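Local coordinates for putative sensory box/GGDEF family protein (Vibrio parahaemolyticus, PDB 3LID) that probably senses extracellular signals through this PDC-fold domain and relays them to a cytoplasmic GGDEF domain predicted to make cyclic di-GMP from GTP, at residues L20-Y25 with P185-H190; Q81-F84 with T90-V93; Y97-S102 with I174-S179; L193-G198 with Y210-P215. All blocks are in the same frame, centred on the assembly; numbering follows the deposited sequence.

Contact 1: residues L20-Y25 with P185-H190; sequences LHQLAY and PVRDFH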
loop_
_atom_site.group_PDB
_atom_site.type_symbol
_atom_site.label_atom_id
_atom_site.label_comp_id
_atom_site.label_asym_id
_atom_site.label_seq_id
_atom_site.Cartn_x
_atom_site.Cartn_y
_atom_site.Cartn_z
ATOM N N LEU A 20 12.780 -13.005 -12.068
ATOM C CA LEU A 20 11.549 -12.829 -12.839
ATOM C C LEU A 20 10.430 -13.735 -12.296
ATOM O O LEU A 20 9.218 -13.339 -12.304
ATOM C CB LEU A 20 11.783 -12.960 -14.353
ATOM C CG LEU A 20 12.545 -11.756 -14.943
ATOM C CD1 LEU A 20 12.942 -12.177 -16.405
ATOM C CD2 LEU A 20 11.597 -10.584 -15.055
ATOM N N HIS A 21 10.780 -14.973 -11.933
ATOM C CA HIS A 21 9.726 -15.827 -11.334
ATOM C C HIS A 21 9.218 -15.178 -10.056
ATOM O O HIS A 21 8.017 -15.227 -9.765
ATOM C CB HIS A 21 10.246 -17.242 -11.014
ATOM C CG HIS A 21 10.556 -18.023 -12.253
ATOM N ND1 HIS A 21 9.633 -18.167 -13.263
ATOM C CD2 HIS A 21 11.674 -18.675 -12.660
ATOM C CE1 HIS A 21 10.171 -18.869 -14.248
ATOM N NE2 HIS A 21 11.408 -19.193 -13.904
ATOM N N GLN A 22 10.137 -14.642 -9.267
ATOM C CA GLN A 22 9.757 -14.093 -7.945
ATOM C C GLN A 22 8.794 -12.901 -8.240
ATOM O O GLN A 22 7.769 -12.704 -7.518
ATOM C CB GLN A 22 10.963 -13.521 -7.214
ATOM C CG GLN A 22 10.601 -12.925 -5.808
ATOM C CD GLN A 22 9.941 -13.939 -4.922
ATOM O OE1 GLN A 22 10.491 -15.042 -4.671
ATOM N NE2 GLN A 22 8.695 -13.655 -4.490
ATOM N N LEU A 23 9.175 -12.042 -9.183
ATOM C CA LEU A 23 8.321 -10.858 -9.485
ATOM C C LEU A 23 6.913 -11.298 -9.933
ATOM O O LEU A 23 5.933 -10.667 -9.599
ATOM C CB LEU A 23 8.969 -9.960 -10.559
ATOM C CG LEU A 23 10.237 -9.284 -10.043
ATOM C CD1 LEU A 23 10.840 -8.523 -11.257
ATOM C CD2 LEU A 23 9.905 -8.243 -8.956
ATOM N N ALA A 24 6.803 -12.380 -10.725
ATOM C CA ALA A 24 5.498 -12.850 -11.083
ATOM C C ALA A 24 4.716 -13.350 -9.862
ATOM O O ALA A 24 3.495 -13.116 -9.792
ATOM C CB ALA A 24 5.633 -14.011 -12.192
ATOM N N TYR A 25 5.391 -14.089 -8.980
ATOM C CA TYR A 25 4.798 -14.591 -7.749
ATOM C C TYR A 25 4.214 -13.412 -6.898
ATOM O O TYR A 25 3.040 -13.456 -6.439
ATOM C CB TYR A 25 5.873 -15.261 -6.962
ATOM C CG TYR A 25 5.426 -15.912 -5.678
ATOM C CD1 TYR A 25 5.244 -17.297 -5.624
ATOM C CD2 TYR A 25 5.256 -15.186 -4.509
ATOM C CE1 TYR A 25 4.860 -17.924 -4.409
ATOM C CE2 TYR A 25 4.892 -15.791 -3.329
ATOM C CZ TYR A 25 4.689 -17.147 -3.287
ATOM O OH TYR A 25 4.334 -17.739 -2.085
ATOM N N PRO A 185 11.642 -15.831 1.500
ATOM C CA PRO A 185 12.716 -16.513 2.183
ATOM C C PRO A 185 13.254 -17.632 1.276
ATOM O O PRO A 185 14.451 -17.908 1.298
ATOM C CB PRO A 185 12.046 -17.066 3.456
ATOM C CG PRO A 185 10.527 -17.271 3.069
ATOM C CD PRO A 185 10.282 -16.115 2.039
ATOM N N VAL A 186 12.408 -18.230 0.452
ATOM C CA VAL A 186 12.880 -19.344 -0.329
ATOM C C VAL A 186 13.867 -18.895 -1.402
ATOM O O VAL A 186 14.960 -19.482 -1.517
ATOM C CB VAL A 186 11.770 -20.206 -0.890
ATOM C CG1 VAL A 186 12.395 -21.412 -1.526
ATOM C CG2 VAL A 186 10.836 -20.687 0.271
ATOM N N ARG A 187 13.538 -17.836 -2.156
ATOM C CA ARG A 187 14.492 -17.328 -3.157
ATOM C C ARG A 187 15.462 -16.267 -2.633
ATOM O O ARG A 187 16.358 -15.893 -3.354
ATOM C CB ARG A 187 13.792 -16.812 -4.417
ATOM C CG ARG A 187 12.951 -17.838 -5.124
ATOM C CD ARG A 187 12.448 -17.240 -6.462
ATOM N NE ARG A 187 11.503 -18.041 -7.261
ATOM C CZ ARG A 187 11.913 -18.952 -8.134
ATOM N NH1 ARG A 187 13.224 -19.219 -8.262
ATOM N NH2 ARG A 187 11.062 -19.629 -8.855
ATOM N N ASP A 188 15.258 -15.805 -1.396
ATOM C CA ASP A 188 16.080 -14.772 -0.757
ATOM C C ASP A 188 16.169 -13.560 -1.654
ATOM O O ASP A 188 17.258 -13.085 -1.976
ATOM C CB ASP A 188 17.486 -15.311 -0.380
ATOM C CG ASP A 188 18.335 -14.289 0.361
ATOM O OD1 ASP A 188 17.775 -13.593 1.229
ATOM O OD2 ASP A 188 19.567 -14.173 0.097
ATOM N N PHE A 189 15.019 -13.017 -2.047
ATOM C CA PHE A 189 15.034 -11.777 -2.748
ATOM C C PHE A 189 14.198 -10.701 -1.966
ATOM O O PHE A 189 13.163 -11.048 -1.402
ATOM C CB PHE A 189 14.302 -11.939 -4.068
ATOM C CG PHE A 189 15.088 -12.606 -5.150
ATOM C CD1 PHE A 189 16.374 -12.178 -5.477
ATOM C CD2 PHE A 189 14.496 -13.630 -5.882
ATOM C CE1 PHE A 189 17.057 -12.795 -6.577
ATOM C CE2 PHE A 189 15.200 -14.264 -6.968
ATOM C CZ PHE A 189 16.433 -13.819 -7.308
ATOM N N HIS A 190 14.661 -9.464 -2.029
ATOM C CA HIS A 190 13.878 -8.291 -1.542
ATOM C C HIS A 190 13.246 -7.555 -2.696
ATOM O O HIS A 190 13.932 -7.145 -3.617
ATOM C CB HIS A 190 14.757 -7.367 -0.769
ATOM C CG HIS A 190 15.246 -7.945 0.535
ATOM N ND1 HIS A 190 14.542 -7.815 1.722
ATOM C CD2 HIS A 190 16.366 -8.658 0.838
ATOM C CE1 HIS A 190 15.221 -8.403 2.705
ATOM N NE2 HIS A 190 16.322 -8.936 2.190
#
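Gln22, on helix 9-45, and Arg187, on the turn leading into strand 189-195, set the backbone spacing with CA atoms 7.5 Å apart, as the long N-terminal helix of this PDC-fold sensor domain packs beside the start of that strand. Just past the turn, Asp188 and Phe189 both face Ser184 in a G1 beta bulge, and Ser184 OG is hydrogen-bonded to Arg187 N. From there Arg187 runs out straight from CG to NE (chi2 -173°) and lays its guanidinium beside the helix. His21 CB sits over one face of that group, 3.3 Å from Arg187 NH2, and the His21 ring plane is turned only 24° from the guanidinium plane. Gln22 bends at chi2 (57°), and its amide travels past the arginine in the opposite direction. Gln22 OE1 touches Arg187 CD at 3.4 Å and lies at the guanidinium edge, but no hydrogen bond joins the two side chains. The amide is held instead within the helix, NE2 bonding to Thr26 OG1, while OE1 has a weak bond from Ser184 OG. Two residues on from the arginine, Phe189 packs on Ile265 and Leu267 of strand 260-268 and has a cation-pi contact with Arg275, which also bonds to Arg187 O. The aliphatic base of Gln22 closes the contact, with Phe189 CD2 lying 3.8 Å from Gln22 CB and 4.0 Å from Gln22 CG.

Contact 2: residues Q81-F84 with T90-V93; sequences QIRF and TEKV. With PO4 (phosphate ion), chain C.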
loop_
_atom_site.group_PDB
_atom_site.type_symbol
_atom_site.label_atom_id
_atom_site.label_comp_id
_atom_site.label_asym_id
_atom_site.label_seq_id
_atom_site.Cartn_x
_atom_site.Cartn_y
_atom_site.Cartn_z
ATOM N N GLN A 81 -6.442 2.429 9.347
ATOM C CA GLN A 81 -7.608 3.130 9.874
ATOM C C GLN A 81 -8.791 2.775 9.063
ATOM O O GLN A 81 -8.664 2.470 7.905
ATOM C CB GLN A 81 -7.457 4.692 9.664
ATOM C CG GLN A 81 -6.242 5.253 10.392
ATOM C CD GLN A 81 -6.181 6.769 10.191
ATOM O OE1 GLN A 81 -5.412 7.302 9.351
ATOM N NE2 GLN A 81 -7.045 7.458 10.914
ATOM N N ILE A 82 -9.982 2.862 9.684
ATOM C CA ILE A 82 -11.245 2.681 9.012
ATOM C C ILE A 82 -12.112 3.814 9.587
ATOM O O ILE A 82 -12.240 3.916 10.815
ATOM C CB ILE A 82 -11.905 1.343 9.349
ATOM C CG1 ILE A 82 -10.950 0.208 8.851
ATOM C CG2 ILE A 82 -13.317 1.238 8.632
ATOM C CD1 ILE A 82 -11.505 -1.186 9.274
ATOM N N ARG A 83 -12.602 4.684 8.701
ATOM C CA ARG A 83 -13.283 5.886 9.157
ATOM C C ARG A 83 -14.551 6.138 8.394
ATOM O O ARG A 83 -14.749 5.746 7.237
ATOM C CB ARG A 83 -12.411 7.074 8.856
ATOM C CG ARG A 83 -11.184 7.141 9.822
ATOM C CD ARG A 83 -10.266 8.366 9.508
ATOM N NE ARG A 83 -9.593 8.107 8.208
ATOM C CZ ARG A 83 -8.751 8.984 7.642
ATOM N NH1 ARG A 83 -8.502 10.188 8.241
ATOM N NH2 ARG A 83 -8.112 8.662 6.506
ATOM N N PHE A 84 -15.432 6.893 9.055
ATOM C CA PHE A 84 -16.561 7.467 8.349
ATOM C C PHE A 84 -16.425 8.991 8.547
ATOM O O PHE A 84 -16.225 9.473 9.679
ATOM C CB PHE A 84 -17.918 7.014 8.947
ATOM C CG PHE A 84 -19.072 7.510 8.141
ATOM C CD1 PHE A 84 -19.389 6.901 6.924
ATOM C CD2 PHE A 84 -19.740 8.699 8.531
ATOM C CE1 PHE A 84 -20.407 7.376 6.132
ATOM C CE2 PHE A 84 -20.831 9.229 7.690
ATOM C CZ PHE A 84 -21.137 8.514 6.510
ATOM N N THR A 90 -15.638 16.001 8.090
ATOM C CA THR A 90 -15.251 15.848 9.502
ATOM C C THR A 90 -15.351 14.349 9.888
ATOM O O THR A 90 -16.352 13.705 9.619
ATOM C CB THR A 90 -16.128 16.698 10.438
ATOM O OG1 THR A 90 -15.772 18.065 10.220
ATOM C CG2 THR A 90 -15.724 16.409 11.916
ATOM N N GLU A 91 -14.293 13.826 10.482
ATOM C CA GLU A 91 -14.320 12.419 10.936
ATOM C C GLU A 91 -15.405 12.245 12.002
ATOM O O GLU A 91 -15.453 13.041 12.977
ATOM C CB GLU A 91 -12.992 12.077 11.564
ATOM C CG GLU A 91 -11.808 12.117 10.503
ATOM C CD GLU A 91 -10.460 11.968 11.134
ATOM O OE1 GLU A 91 -10.271 12.489 12.270
ATOM O OE2 GLU A 91 -9.546 11.303 10.477
ATOM N N LYS A 92 -16.225 11.229 11.849
ATOM C CA LYS A 92 -17.320 10.956 12.818
ATOM C C LYS A 92 -17.034 9.594 13.491
ATOM O O LYS A 92 -17.377 9.388 14.703
ATOM C CB LYS A 92 -18.651 10.855 12.122
ATOM C CG LYS A 92 -19.065 12.156 11.357
ATOM C CD LYS A 92 -19.263 13.291 12.303
ATOM C CE LYS A 92 -20.283 12.879 13.323
ATOM N NZ LYS A 92 -20.869 14.092 13.874
ATOM N N VAL A 93 -16.407 8.673 12.733
ATOM C CA VAL A 93 -16.127 7.329 13.283
ATOM C C VAL A 93 -14.710 7.046 12.864
ATOM O O VAL A 93 -14.367 7.238 11.690
ATOM C CB VAL A 93 -16.995 6.216 12.706
ATOM C CG1 VAL A 93 -16.711 4.933 13.495
ATOM C CG2 VAL A 93 -18.525 6.554 12.900
HETATM P P PO4 C . -5.051 10.594 6.642
HETATM O O1 PO4 C . -4.719 9.982 8.015
HETATM O O2 PO4 C . -6.149 11.617 6.966
HETATM O O3 PO4 C . -5.601 9.578 5.683
HETATM O O4 PO4 C . -3.830 11.299 6.062
#
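Phe84 and Val93 form an antiparallel hydrogen-bonded pair in the beta hairpin of strands 79-86 and 91-98, part of the antiparallel sheet of the PDC domain, and a classic bulge places both Lys92 and Val93 opposite Phe84. The tight part is this backbone clasp. Phe84 N donates to Val93 O at 2.9 Å, and Phe84 O accepts twice: from Lys92 N at 2.8 Å, almost in line with the carbonyl bond, and from Val93 N at 3.2 Å, on a lone pair in the carbonyl plane. Phe84 CB and Val93 CB meet on the sheet face that Trp69 of helix 59-76 covers. Lys92, by contrast, marks the solvent side: it is exposed, and its chain, bent at chi2 and chi3, leads away from the strand pair.

A second, polar cluster centres on Arg83. Its chain bends at chi3 (-70°), and NH1 makes a salt bridge of 2.7 Å to Glu91 OE2. The bond is straight (162° at the hydrogen) and lies in the guanidinium plane, although the carboxylate is turned 70° from that plane. Glu91 is held in turn through OE1 by Arg111. The guanidinium also grips a phosphate, probably from the crystallisation liquor, which Lys113, Arg116, Tyr118 and Arg153 bind as well; such a basic pocket is consistent with a site for an anionic group. The grip is two-pronged: Arg83 NH2, which also bonds to Asn171 OD1, donates to phosphate O3 at 2.8 Å, and Arg83 NH1 donates to phosphate O2 at 3.0 Å.

Contact 3: residues Y97-S102 with I174-S179; sequences YDFKTS and IEYLSS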
loop_
_atom_site.group_PDB
_atom_site.type_symbol
_atom_site.label_atom_id
_atom_site.label_comp_id
_atom_site.label_asym_id
_atom_site.label_seq_id
_atom_site.Cartn_x
_atom_site.Cartn_y
_atom_site.Cartn_z
ATOM N N TYR A 97 -5.788 0.863 13.884
ATOM C CA TYR A 97 -5.299 -0.501 14.138
ATOM C C TYR A 97 -3.788 -0.451 14.057
ATOM O O TYR A 97 -3.175 0.240 13.173
ATOM C CB TYR A 97 -5.899 -1.478 13.093
ATOM C CG TYR A 97 -5.208 -2.843 13.144
ATOM C CD1 TYR A 97 -5.489 -3.726 14.199
ATOM C CD2 TYR A 97 -4.327 -3.201 12.136
ATOM C CE1 TYR A 97 -4.899 -4.987 14.241
ATOM C CE2 TYR A 97 -3.693 -4.472 12.140
ATOM C CZ TYR A 97 -4.011 -5.336 13.191
ATOM O OH TYR A 97 -3.385 -6.572 13.183
ATOM N N ASP A 98 -3.151 -1.197 14.970
ATOM C CA ASP A 98 -1.708 -1.189 15.013
ATOM C C ASP A 98 -1.221 -2.640 14.783
ATOM O O ASP A 98 -1.498 -3.490 15.613
ATOM C CB ASP A 98 -1.232 -0.831 16.444
ATOM C CG ASP A 98 0.304 -0.886 16.571
ATOM O OD1 ASP A 98 1.017 -0.086 15.943
ATOM O OD2 ASP A 98 0.788 -1.689 17.385
ATOM N N PHE A 99 -0.599 -2.895 13.629
ATOM C CA PHE A 99 -0.346 -4.332 13.307
ATOM C C PHE A 99 0.653 -4.972 14.219
ATOM O O PHE A 99 0.579 -6.155 14.474
ATOM C CB PHE A 99 -0.035 -4.546 11.815
ATOM C CG PHE A 99 1.344 -4.096 11.351
ATOM C CD1 PHE A 99 2.476 -4.951 11.466
ATOM C CD2 PHE A 99 1.510 -2.892 10.670
ATOM C CE1 PHE A 99 3.752 -4.562 10.956
ATOM C CE2 PHE A 99 2.781 -2.470 10.179
ATOM C CZ PHE A 99 3.920 -3.335 10.313
ATOM N N LYS A 100 1.593 -4.202 14.727
ATOM C CA LYS A 100 2.577 -4.838 15.639
ATOM C C LYS A 100 2.000 -5.438 16.883
ATOM O O LYS A 100 2.430 -6.511 17.307
ATOM C CB LYS A 100 3.703 -3.852 16.006
ATOM C CG LYS A 100 4.630 -3.633 14.899
ATOM C CD LYS A 100 5.919 -2.995 15.455
ATOM C CE LYS A 100 5.991 -2.997 17.027
ATOM N NZ LYS A 100 5.746 -1.574 17.550
ATOM N N THR A 101 1.024 -4.804 17.497
ATOM C CA THR A 101 0.409 -5.272 18.715
ATOM C C THR A 101 -0.880 -6.004 18.455
ATOM O O THR A 101 -1.378 -6.689 19.340
ATOM C CB THR A 101 0.075 -4.147 19.699
ATOM O OG1 THR A 101 -0.821 -3.214 19.066
ATOM C CG2 THR A 101 1.358 -3.390 20.116
ATOM N N SER A 102 -1.438 -5.779 17.278
ATOM C CA SER A 102 -2.798 -6.269 16.903
ATOM C C SER A 102 -3.965 -5.575 17.620
ATOM O O SER A 102 -5.115 -6.096 17.672
ATOM C CB SER A 102 -2.894 -7.803 17.050
ATOM O OG SER A 102 -1.736 -8.563 16.513
ATOM N N ILE A 174 0.500 0.501 3.366
ATOM C CA ILE A 174 1.560 -0.017 2.459
ATOM C C ILE A 174 2.795 -0.546 3.203
ATOM O O ILE A 174 3.430 -1.525 2.765
ATOM C CB ILE A 174 1.965 1.132 1.498
ATOM C CG1 ILE A 174 0.755 1.561 0.613
ATOM C CG2 ILE A 174 3.151 0.732 0.581
ATOM C CD1 ILE A 174 0.154 0.397 -0.305
ATOM N N GLU A 175 3.108 -0.010 4.382
ATOM C CA GLU A 175 4.214 -0.575 5.140
ATOM C C GLU A 175 3.935 -2.011 5.607
ATOM O O GLU A 175 4.786 -2.878 5.554
ATOM C CB GLU A 175 4.458 0.322 6.353
ATOM C CG GLU A 175 5.527 -0.245 7.328
ATOM C CD GLU A 175 5.715 0.691 8.531
ATOM O OE1 GLU A 175 4.692 1.082 9.133
ATOM O OE2 GLU A 175 6.863 1.054 8.850
ATOM N N TYR A 176 2.715 -2.243 6.077
ATOM C CA TYR A 176 2.325 -3.595 6.463
ATOM C C TYR A 176 2.412 -4.515 5.205
ATOM O O TYR A 176 2.979 -5.632 5.319
ATOM C CB TYR A 176 0.853 -3.598 6.942
ATOM C CG TYR A 176 0.339 -4.966 7.135
ATOM C CD1 TYR A 176 0.690 -5.694 8.293
ATOM C CD2 TYR A 176 -0.481 -5.570 6.140
ATOM C CE1 TYR A 176 0.270 -7.010 8.457
ATOM C CE2 TYR A 176 -0.901 -6.920 6.301
ATOM C CZ TYR A 176 -0.536 -7.582 7.439
ATOM O OH TYR A 176 -0.978 -8.921 7.535
ATOM N N LEU A 177 1.791 -4.093 4.097
ATOM C CA LEU A 177 1.777 -4.956 2.925
ATOM C C LEU A 177 3.231 -5.249 2.495
ATOM O O LEU A 177 3.521 -6.367 2.088
ATOM C CB LEU A 177 1.074 -4.374 1.731
ATOM C CG LEU A 177 -0.443 -4.385 1.963
ATOM C CD1 LEU A 177 -1.084 -3.664 0.694
ATOM C CD2 LEU A 177 -0.986 -5.828 2.171
ATOM N N SER A 178 4.105 -4.220 2.507
ATOM C CA SER A 178 5.541 -4.430 2.182
ATOM C C SER A 178 6.177 -5.447 3.094
ATOM O O SER A 178 6.942 -6.309 2.624
ATOM C CB SER A 178 6.313 -3.078 2.286
ATOM O OG SER A 178 5.733 -2.266 1.289
ATOM N N SER A 179 5.913 -5.340 4.389
ATOM C CA SER A 179 6.466 -6.246 5.372
ATOM C C SER A 179 5.958 -7.665 5.104
ATOM O O SER A 179 6.689 -8.624 5.248
ATOM C CB SER A 179 6.049 -5.803 6.794
ATOM O OG SER A 179 6.450 -6.782 7.779
#
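An edge-to-face aromatic pair, Phe99 with Tyr176, joins the turn after strand 91-98 to the first turn of helix 174-181 in the PDC fold. The ring centroids are 5.2 Å apart and the planes stand at 69°, with the tyrosine presenting its edge to the phenylalanine face. The closest approach is made by Tyr176 CD1, 3.5 Å from Phe99 CG and therefore over the rim of that ring instead of its middle. Tyr176 CB adds an off-centre CH-pi contact, 4.3 Å from the Phe99 centroid. Phe99 reaches the helix because its CG lies between the backbone N and the carbonyl carbon (chi1 74°), while in Tyr176 it stands opposite the backbone N (chi1 171°). Glu175 approaches loosely at the edge of the phenylalanine, OE1 being 4.2 Å from Phe99 CE2.

Polar bonds within each segment accompany the contact. Asp98 OD2 closes an Asx motif by accepting from Thr101 N at 3.1 Å, above the carboxylate plane; Thr101 OG1 reaches the anti lone pair of Asp98 OD2 at 2.8 Å. In the helix, Ser178 OG donates to Ile174 O at 2.8 Å, approaching from the face opposite to that used by Ser178 N.

The pair lies near the surface beside the sheet. Tyr176 also packs on Lys77 and Leu78, between helix 59-76 and strand 79-86, Phe99 touches Asp173 at the end of strand 163-173, and Leu177 turns to Val172 and Phe255.

Contact 4: residues L193-G198 with Y210-P215; sequences LVKHKG and YGDIIP. With EDO (1,2-ethanediol), chain H.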
loop_
_atom_site.group_PDB
_atom_site.type_symbol
_atom_site.label_atom_id
_atom_site.label_comp_id
_atom_site.label_asym_id
_atom_site.label_seq_id
_atom_site.Cartn_x
_atom_site.Cartn_y
_atom_site.Cartn_z
ATOM N N LEU A 193 9.452 -1.363 -4.045
ATOM C CA LEU A 193 8.376 -0.809 -4.839
ATOM C C LEU A 193 8.745 0.602 -5.223
ATOM O O LEU A 193 9.074 1.434 -4.362
ATOM C CB LEU A 193 7.053 -0.674 -3.970
ATOM C CG LEU A 193 6.588 -2.028 -3.408
ATOM C CD1 LEU A 193 5.306 -1.751 -2.477
ATOM C CD2 LEU A 193 6.191 -2.925 -4.573
ATOM N N VAL A 194 8.659 0.878 -6.497
ATOM C CA VAL A 194 8.965 2.162 -7.115
ATOM C C VAL A 194 7.780 2.666 -7.779
ATOM O O VAL A 194 7.167 2.003 -8.643
ATOM C CB VAL A 194 10.166 1.983 -8.153
ATOM C CG1 VAL A 194 10.437 3.318 -8.820
ATOM C CG2 VAL A 194 11.387 1.552 -7.368
ATOM N N LYS A 195 7.392 3.923 -7.471
ATOM C CA LYS A 195 6.198 4.459 -8.064
ATOM C C LYS A 195 6.387 4.919 -9.492
ATOM O O LYS A 195 7.517 4.996 -9.995
ATOM C CB LYS A 195 5.781 5.735 -7.274
ATOM C CG LYS A 195 5.340 5.267 -5.847
ATOM C CD LYS A 195 4.606 6.512 -5.206
ATOM C CE LYS A 195 5.683 7.584 -4.907
ATOM N NZ LYS A 195 4.950 8.839 -4.211
ATOM N N HIS A 196 5.296 5.245 -10.122
ATOM C CA HIS A 196 5.293 5.727 -11.506
ATOM C C HIS A 196 6.194 6.959 -11.668
ATOM O O HIS A 196 6.805 7.208 -12.774
ATOM C CB HIS A 196 3.838 6.089 -11.803
ATOM C CG HIS A 196 3.619 6.730 -13.123
ATOM N ND1 HIS A 196 3.952 6.108 -14.307
ATOM C CD2 HIS A 196 3.064 7.925 -13.452
ATOM C CE1 HIS A 196 3.644 6.907 -15.312
ATOM N NE2 HIS A 196 3.100 8.011 -14.826
ATOM N N LYS A 197 6.253 7.769 -10.599
ATOM C CA LYS A 197 7.156 8.947 -10.586
ATOM C C LYS A 197 8.610 8.654 -10.321
ATOM O O LYS A 197 9.404 9.592 -10.342
ATOM C CB LYS A 197 6.749 9.920 -9.483
ATOM C CG LYS A 197 7.079 9.264 -8.009
ATOM C CD LYS A 197 6.408 10.653 -7.337
ATOM C CE LYS A 197 5.235 11.202 -8.070
ATOM N NZ LYS A 197 5.071 12.789 -8.337
ATOM N N GLY A 198 8.999 7.397 -10.083
ATOM C CA GLY A 198 10.407 7.031 -9.887
ATOM C C GLY A 198 10.930 6.931 -8.463
ATOM O O GLY A 198 11.978 6.402 -8.200
ATOM N N TYR A 210 10.662 7.697 -0.226
ATOM C CA TYR A 210 9.844 8.916 -0.236
ATOM C C TYR A 210 10.679 10.158 -0.534
ATOM O O TYR A 210 10.462 11.256 0.064
ATOM C CB TYR A 210 9.115 9.161 1.109
ATOM C CG TYR A 210 8.692 7.919 1.813
ATOM C CD1 TYR A 210 7.837 6.986 1.182
ATOM C CD2 TYR A 210 9.031 7.691 3.156
ATOM C CE1 TYR A 210 7.428 5.836 1.879
ATOM C CE2 TYR A 210 8.629 6.554 3.843
ATOM C CZ TYR A 210 7.791 5.649 3.209
ATOM O OH TYR A 210 7.378 4.515 3.817
ATOM N N GLY A 211 11.501 10.018 -1.581
ATOM C CA GLY A 211 12.352 11.143 -2.014
ATOM C C GLY A 211 11.570 12.269 -2.610
ATOM O O GLY A 211 12.155 13.327 -2.882
ATOM N N ASP A 212 10.290 12.085 -2.900
ATOM C CA ASP A 212 9.451 13.137 -3.430
ATOM C C ASP A 212 8.960 14.017 -2.262
ATOM O O ASP A 212 8.441 15.101 -2.463
ATOM C CB ASP A 212 8.267 12.633 -4.302
ATOM C CG ASP A 212 7.560 11.373 -3.703
ATOM O OD1 ASP A 212 8.083 10.788 -2.721
ATOM O OD2 ASP A 212 6.530 11.035 -4.270
ATOM N N ILE A 213 9.140 13.503 -1.072
ATOM C CA ILE A 213 8.674 14.223 0.167
ATOM C C ILE A 213 9.813 14.673 1.046
ATOM O O ILE A 213 9.708 15.748 1.609
ATOM C CB ILE A 213 7.790 13.296 1.033
ATOM C CG1 ILE A 213 6.630 12.733 0.201
ATOM C CG2 ILE A 213 7.177 14.105 2.253
ATOM C CD1 ILE A 213 5.738 13.682 -0.545
ATOM N N ILE A 214 10.845 13.859 1.226
ATOM C CA ILE A 214 11.971 14.121 2.101
ATOM C C ILE A 214 13.141 14.630 1.287
ATOM O O ILE A 214 13.762 13.848 0.534
ATOM C CB ILE A 214 12.362 12.818 2.834
ATOM C CG1 ILE A 214 11.168 12.252 3.586
ATOM C CG2 ILE A 214 13.592 12.910 3.773
ATOM C CD1 ILE A 214 11.626 11.176 4.411
ATOM N N PRO A 215 13.511 15.925 1.487
ATOM C CA PRO A 215 14.585 16.636 0.737
ATOM C C PRO A 215 15.908 15.904 0.688
ATOM O O PRO A 215 16.476 15.818 -0.387
ATOM C CB PRO A 215 14.786 17.959 1.539
ATOM C CG PRO A 215 13.496 18.138 2.329
ATOM C CD PRO A 215 13.020 16.706 2.648
HETATM C C1 EDO H . 5.453 9.280 -0.679
HETATM O O1 EDO H . 6.476 8.770 -1.625
HETATM C C2 EDO H . 4.367 8.229 -0.556
HETATM O O2 EDO H . 3.635 8.172 -1.790
#
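A bend at chi3 (-71°) swings NZ of Lys195 out of the line of an otherwise extended chain and toward Asp212, whose CG is set between its own backbone N and carbonyl carbon (chi1 42°). The two side chains come from opposite directions, and the result is a salt bridge with Lys195 NZ 2.7 Å from Asp212 OD2, on the syn lone pair of that oxygen. It links the C-terminal part of strand 189-195, in the second sheet of the PDC fold, to the irregular loop between strand 200-202 and helix 222-225.

Both backbones are folded into turns at this point. Residues Lys195 to Gly198 make a type I beta turn, closed by Gly198 N to Lys195 O at 2.8 Å, and on the other side Tyr210 O accepts from both Ile213 N and Ile214 N. Lys197 crosses Asp212 at about a right angle and meets it through CD, modelled 3.1 Å from Asp212 OD2, a short approach by a poorly staggered chain and doubtful in detail. Its ammonium makes no salt bridge here, as Lys197 NZ remains 4.7 Å from Asp212 OD2.

An ethanediol molecule, probably from the crystallisation liquor, joins the polar network. Lys195 NZ donates to its O2 at 2.8 Å and to its O1 at 3.0 Å, and that O1 passes a hydrogen bond on to Asp212 OD1 at 2.8 Å. The diol is bonded to Ile135 O of strand 131-140 as well. It merely occupies further bonding positions of NZ and OD1 in the crystal; the salt bridge itself probably lets the charges of Lys195 and Asp212 stabilise each other at this partly exposed surface.

From the N terminus, contact 1 closes the longest loop, bringing helix 9-45 against the start of strand 189-195. Contacts 2 and 3 are nested inside that loop and follow each other in series: contact 2 closes the short hairpin of strands 79-86 and 91-98, then contact 3 joins the end of the latter strand to helix 174-181. Contact 4 opens only after contact 1 has closed and uses the far end of the same strand 189-195; none of the four loops cross. Contacts 2 and 3 belong with the first sheet, contacts 1 and 4 with the second, and contacts 3 and 4 touch through Ser178 OG and Leu193 CD1, 3.8 Å apart.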